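Local atomic coordinates of DNA polymerase beta (Leishmania infantum, PDB entry 4P4M), a protein that catalyses template-directed addition of deoxynucleotides to a DNA 3' end and, as a family X polymerase, probably serves in base excision repair. Residues A[163-174]-A[223-232]. Numbering follows the deposited sequence. Where two conformers were deposited one is given.
Sequences HENYLREKCMEV and FVEFLESLKY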
loop_
_atom_site.group_PDB
_atom_site.type_symbol
_atom_site.label_atom_id
_atom_site.label_comp_id
_atom_site.label_asym_id
_atom_site.label_seq_id
_atom_site.Cartn_x
_atom_site.Cartn_y
_atom_site.Cartn_z
ATOM N N HIS A 163 -11.224 -11.012 -3.560
ATOM C CA HIS A 163 -9.981 -10.846 -2.787
ATOM C C HIS A 163 -10.305 -10.380 -1.366
ATOM O O HIS A 163 -9.719 -10.868 -0.386
ATOM C CB HIS A 163 -8.996 -9.867 -3.455
ATOM C CG HIS A 163 -8.256 -10.447 -4.630
ATOM N ND1 HIS A 163 -7.117 -11.175 -4.692
ATOM C CD2 HIS A 163 -8.676 -10.282 -5.935
ATOM C CE1 HIS A 163 -6.876 -11.444 -6.021
ATOM N NE2 HIS A 163 -7.831 -10.891 -6.750
ATOM N N GLU A 164 -11.238 -9.444 -1.244
ATOM C CA GLU A 164 -11.640 -8.979 0.086
ATOM C C GLU A 164 -12.141 -10.131 0.968
ATOM O O GLU A 164 -11.723 -10.274 2.123
ATOM C CB GLU A 164 -12.710 -7.889 -0.009
ATOM C CG GLU A 164 -13.112 -7.326 1.355
ATOM C CD GLU A 164 -13.853 -6.002 1.238
ATOM O OE1 GLU A 164 -14.865 -5.958 0.515
ATOM O OE2 GLU A 164 -13.403 -5.008 1.847
ATOM N N ASN A 165 -13.052 -10.939 0.433
ATOM C CA ASN A 165 -13.621 -12.045 1.205
ATOM C C ASN A 165 -12.564 -13.084 1.579
ATOM O O ASN A 165 -12.565 -13.614 2.692
ATOM C CB ASN A 165 -14.765 -12.724 0.435
ATOM C CG ASN A 165 -15.959 -11.799 0.211
ATOM O OD1 ASN A 165 -16.086 -10.758 0.855
ATOM N ND2 ASN A 165 -16.840 -12.184 -0.701
ATOM N N TYR A 166 -11.662 -13.368 0.640
ATOM C CA TYR A 166 -10.602 -14.351 0.845
ATOM C C TYR A 166 -9.656 -13.907 1.961
ATOM O O TYR A 166 -9.366 -14.673 2.880
ATOM C CB TYR A 166 -9.813 -14.584 -0.455
ATOM C CG TYR A 166 -8.790 -15.705 -0.380
ATOM C CD1 TYR A 166 -9.143 -17.017 -0.675
ATOM C CD2 TYR A 166 -7.474 -15.451 -0.010
ATOM C CE1 TYR A 166 -8.204 -18.049 -0.605
ATOM C CE2 TYR A 166 -6.530 -16.472 0.059
ATOM C CZ TYR A 166 -6.904 -17.765 -0.235
ATOM O OH TYR A 166 -5.965 -18.769 -0.161
ATOM N N LEU A 167 -9.166 -12.674 1.876
ATOM C CA LEU A 167 -8.225 -12.167 2.880
ATOM C C LEU A 167 -8.874 -12.095 4.269
ATOM O O LEU A 167 -8.228 -12.413 5.281
ATOM C CB LEU A 167 -7.663 -10.799 2.463
ATOM C CG LEU A 167 -6.688 -10.832 1.266
ATOM C CD1 LEU A 167 -6.463 -9.440 0.693
ATOM C CD2 LEU A 167 -5.351 -11.479 1.649
ATOM N N ARG A 168 -10.145 -11.684 4.324
ATOM C CA ARG A 168 -10.870 -11.632 5.603
ATOM C C ARG A 168 -11.025 -13.023 6.231
ATOM O O ARG A 168 -10.833 -13.212 7.446
ATOM C CB ARG A 168 -12.254 -10.978 5.435
ATOM C CG ARG A 168 -12.205 -9.466 5.265
ATOM C CD ARG A 168 -13.606 -8.845 5.279
ATOM N NE ARG A 168 -13.535 -7.398 5.448
ATOM C CZ ARG A 168 -14.490 -6.553 5.084
ATOM N NH1 ARG A 168 -15.604 -7.013 4.518
ATOM N NH2 ARG A 168 -14.328 -5.250 5.286
ATOM N N GLU A 169 -11.397 -13.995 5.410
ATOM C CA GLU A 169 -11.514 -15.360 5.894
ATOM C C GLU A 169 -10.177 -15.906 6.407
ATOM O O GLU A 169 -10.127 -16.494 7.488
ATOM C CB GLU A 169 -12.091 -16.287 4.815
ATOM C CG GLU A 169 -12.181 -17.733 5.275
ATOM C CD GLU A 169 -12.719 -18.666 4.204
ATOM O OE1 GLU A 169 -11.903 -19.261 3.463
ATOM O OE2 GLU A 169 -13.958 -18.808 4.109
ATOM N N LYS A 170 -9.098 -15.723 5.640
ATOM C CA LYS A 170 -7.794 -16.272 6.036
ATOM C C LYS A 170 -7.260 -15.552 7.272
ATOM O O LYS A 170 -6.620 -16.162 8.122
ATOM C CB LYS A 170 -6.762 -16.204 4.889
ATOM C CG LYS A 170 -7.149 -16.988 3.624
ATOM C CD LYS A 170 -7.854 -18.292 3.983
ATOM C CE LYS A 170 -8.303 -19.072 2.761
ATOM N NZ LYS A 170 -9.242 -20.168 3.180
ATOM N N CYS A 171 -7.514 -14.248 7.362
ATOM C CA CYS A 171 -7.162 -13.495 8.563
ATOM C C CYS A 171 -7.835 -14.105 9.812
ATOM O O CYS A 171 -7.174 -14.380 10.822
ATOM C CB CYS A 171 -7.530 -12.011 8.391
ATOM S SG CYS A 171 -7.122 -10.938 9.831
ATOM N N MET A 172 -9.143 -14.339 9.741
ATOM C CA MET A 172 -9.850 -14.961 10.868
ATOM C C MET A 172 -9.271 -16.334 11.226
ATOM O O MET A 172 -9.117 -16.663 12.412
ATOM C CB MET A 172 -11.354 -15.083 10.581
ATOM C CG MET A 172 -12.182 -15.649 11.750
ATOM S SD MET A 172 -12.209 -14.584 13.228
ATOM C CE MET A 172 -13.193 -13.191 12.677
ATOM N N GLU A 173 -8.953 -17.127 10.201
ATOM C CA GLU A 173 -8.456 -18.490 10.404
ATOM C C GLU A 173 -7.127 -18.535 11.144
ATOM O O GLU A 173 -6.963 -19.306 12.088
ATOM C CB GLU A 173 -8.308 -19.231 9.068
ATOM C CG GLU A 173 -9.602 -19.752 8.506
ATOM C CD GLU A 173 -9.394 -20.635 7.287
ATOM O OE1 GLU A 173 -8.236 -20.773 6.827
ATOM O OE2 GLU A 173 -10.392 -21.200 6.793
ATOM N N VAL A 174 -6.174 -17.703 10.725
ATOM C CA VAL A 174 -4.821 -17.791 11.283
ATOM C C VAL A 174 -4.518 -16.762 12.386
ATOM O O VAL A 174 -3.712 -17.038 13.284
ATOM C CB VAL A 174 -3.734 -17.763 10.165
ATOM C CG1 VAL A 174 -3.547 -16.344 9.613
ATOM C CG2 VAL A 174 -2.407 -18.317 10.685
ATOM N N PHE A 223 1.068 -13.747 8.902
ATOM C CA PHE A 223 -0.061 -13.713 7.966
ATOM C C PHE A 223 0.420 -14.002 6.535
ATOM O O PHE A 223 -0.195 -14.779 5.792
ATOM C CB PHE A 223 -0.766 -12.345 8.060
ATOM C CG PHE A 223 -2.018 -12.219 7.215
ATOM C CD1 PHE A 223 -3.018 -13.184 7.267
ATOM C CD2 PHE A 223 -2.208 -11.105 6.401
ATOM C CE1 PHE A 223 -4.178 -13.048 6.503
ATOM C CE2 PHE A 223 -3.362 -10.964 5.646
ATOM C CZ PHE A 223 -4.351 -11.934 5.702
ATOM N N VAL A 224 1.533 -13.385 6.159
ATOM C CA VAL A 224 2.133 -13.618 4.841
ATOM C C VAL A 224 2.526 -15.089 4.638
ATOM O O VAL A 224 2.217 -15.680 3.598
ATOM C CB VAL A 224 3.342 -12.674 4.600
ATOM C CG1 VAL A 224 4.147 -13.116 3.369
ATOM C CG2 VAL A 224 2.838 -11.231 4.428
ATOM N N GLU A 225 3.179 -15.687 5.634
ATOM C CA GLU A 225 3.564 -17.108 5.537
ATOM C C GLU A 225 2.347 -18.012 5.335
ATOM O O GLU A 225 2.395 -18.982 4.562
ATOM C CB GLU A 225 4.318 -17.559 6.793
ATOM C CG GLU A 225 5.700 -16.952 6.937
ATOM C CD GLU A 225 6.336 -17.265 8.286
ATOM O OE1 GLU A 225 5.601 -17.636 9.230
ATOM O OE2 GLU A 225 7.572 -17.134 8.401
ATOM N N PHE A 226 1.257 -17.699 6.034
ATOM C CA PHE A 226 0.020 -18.476 5.909
ATOM C C PHE A 226 -0.524 -18.401 4.471
ATOM O O PHE A 226 -0.860 -19.431 3.870
ATOM C CB PHE A 226 -1.022 -17.990 6.934
ATOM C CG PHE A 226 -2.250 -18.869 7.028
ATOM C CD1 PHE A 226 -2.175 -20.127 7.616
ATOM C CD2 PHE A 226 -3.480 -18.427 6.555
ATOM C CE1 PHE A 226 -3.297 -20.939 7.697
ATOM C CE2 PHE A 226 -4.607 -19.226 6.645
ATOM C CZ PHE A 226 -4.513 -20.483 7.219
ATOM N N LEU A 227 -0.599 -17.187 3.921
ATOM C CA LEU A 227 -1.065 -16.989 2.542
ATOM C C LEU A 227 -0.142 -17.658 1.517
ATOM O O LEU A 227 -0.594 -18.112 0.469
ATOM C CB LEU A 227 -1.207 -15.496 2.223
ATOM C CG LEU A 227 -2.246 -14.725 3.051
ATOM C CD1 LEU A 227 -2.137 -13.226 2.778
ATOM C CD2 LEU A 227 -3.669 -15.220 2.750
ATOM N N GLU A 228 1.149 -17.708 1.815
ATOM C CA GLU A 228 2.088 -18.414 0.936
ATOM C C GLU A 228 1.860 -19.937 0.958
ATOM O O GLU A 228 1.937 -20.595 -0.086
ATOM C CB GLU A 228 3.537 -18.045 1.299
ATOM C CG GLU A 228 3.892 -16.608 0.879
ATOM C CD GLU A 228 5.200 -16.105 1.462
ATOM O OE1 GLU A 228 5.709 -16.715 2.428
ATOM O OE2 GLU A 228 5.708 -15.079 0.961
ATOM N N SER A 229 1.564 -20.489 2.135
ATOM C CA SER A 229 1.323 -21.938 2.248
ATOM C C SER A 229 0.063 -22.359 1.489
ATOM O O SER A 229 -0.048 -23.502 1.032
ATOM C CB SER A 229 1.248 -22.389 3.720
ATOM O OG SER A 229 0.063 -21.934 4.360
ATOM N N LEU A 230 -0.871 -21.425 1.336
ATOM C CA LEU A 230 -2.106 -21.666 0.585
ATOM C C LEU A 230 -1.936 -21.440 -0.922
ATOM O O LEU A 230 -2.866 -21.666 -1.696
ATOM C CB LEU A 230 -3.222 -20.753 1.104
ATOM C CG LEU A 230 -3.765 -21.115 2.485
ATOM C CD1 LEU A 230 -4.576 -19.957 3.065
ATOM C CD2 LEU A 230 -4.592 -22.385 2.402
ATOM N N LYS A 231 -0.749 -20.996 -1.325
ATOM C CA LYS A 231 -0.446 -20.675 -2.722
ATOM C C LYS A 231 -1.243 -19.475 -3.260
ATOM O O LYS A 231 -1.400 -19.319 -4.480
ATOM C CB LYS A 231 -0.632 -21.893 -3.637
ATOM C CG LYS A 231 0.094 -23.151 -3.167
ATOM C CD LYS A 231 1.571 -22.902 -2.973
ATOM C CE LYS A 231 2.262 -24.139 -2.405
ATOM N NZ LYS A 231 3.723 -23.925 -2.188
ATOM N N TYR A 232 -1.742 -18.638 -2.355
ATOM C CA TYR A 232 -2.342 -17.359 -2.761
ATOM C C TYR A 232 -1.223 -16.366 -3.083
ATOM O O TYR A 232 -1.118 -15.898 -4.218
ATOM C CB TYR A 232 -3.265 -16.811 -1.662
ATOM C CG TYR A 232 -3.820 -15.416 -1.941
ATOM C CD1 TYR A 232 -4.894 -15.229 -2.808
ATOM C CD2 TYR A 232 -3.278 -14.297 -1.318
ATOM C CE1 TYR A 232 -5.422 -13.935 -3.063
ATOM C CE2 TYR A 232 -3.782 -13.004 -1.570
ATOM C CZ TYR A 232 -4.850 -12.833 -2.434
ATOM O OH TYR A 232 -5.340 -11.559 -2.653
HETATM O O HOH W 1 -6.176 -20.896 -1.533
#
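Tyr166 overlaps one face of the Tyr232 ring with its CD2-CE2 side, toward the rim, in an offset stack: centroids are 4.8 Å apart, planes 26° apart, and the two side chains run in opposite directions. With its CG anti to the backbone N, Tyr166 reaches across to 223-232, where its OH lies 3.6 Å from Leu230 CB. The hydroxyl of Tyr232 meets His163 ND1 in a hydrogen bond of 2.7 Å, nearly straight at 164°, with ND1 near the Tyr232 ring plane; either could be the donor. His163 NE2 is bonded to Glu159, so both imidazole nitrogens are engaged, which limits rotation of the ring. Beyond this aromatic cluster, Leu167 CD2 packs on Leu227 CD1 (3.8 Å), and Phe223 turns its edge to Val174 CG1. Val174 CB sits over the centre of one face of Phe226, a CH-pi contact 11° off the ring normal. Where the chain leaves helix 219-229, a Schellman motif at Lys231 precedes Tyr232, which touches Val272 of the palm sheet. The two palm helices thus meet through a mainly apolar interface, whose one direct hydrogen bond gives the buried Tyr232 OH and His163 ND1 each a polar partner.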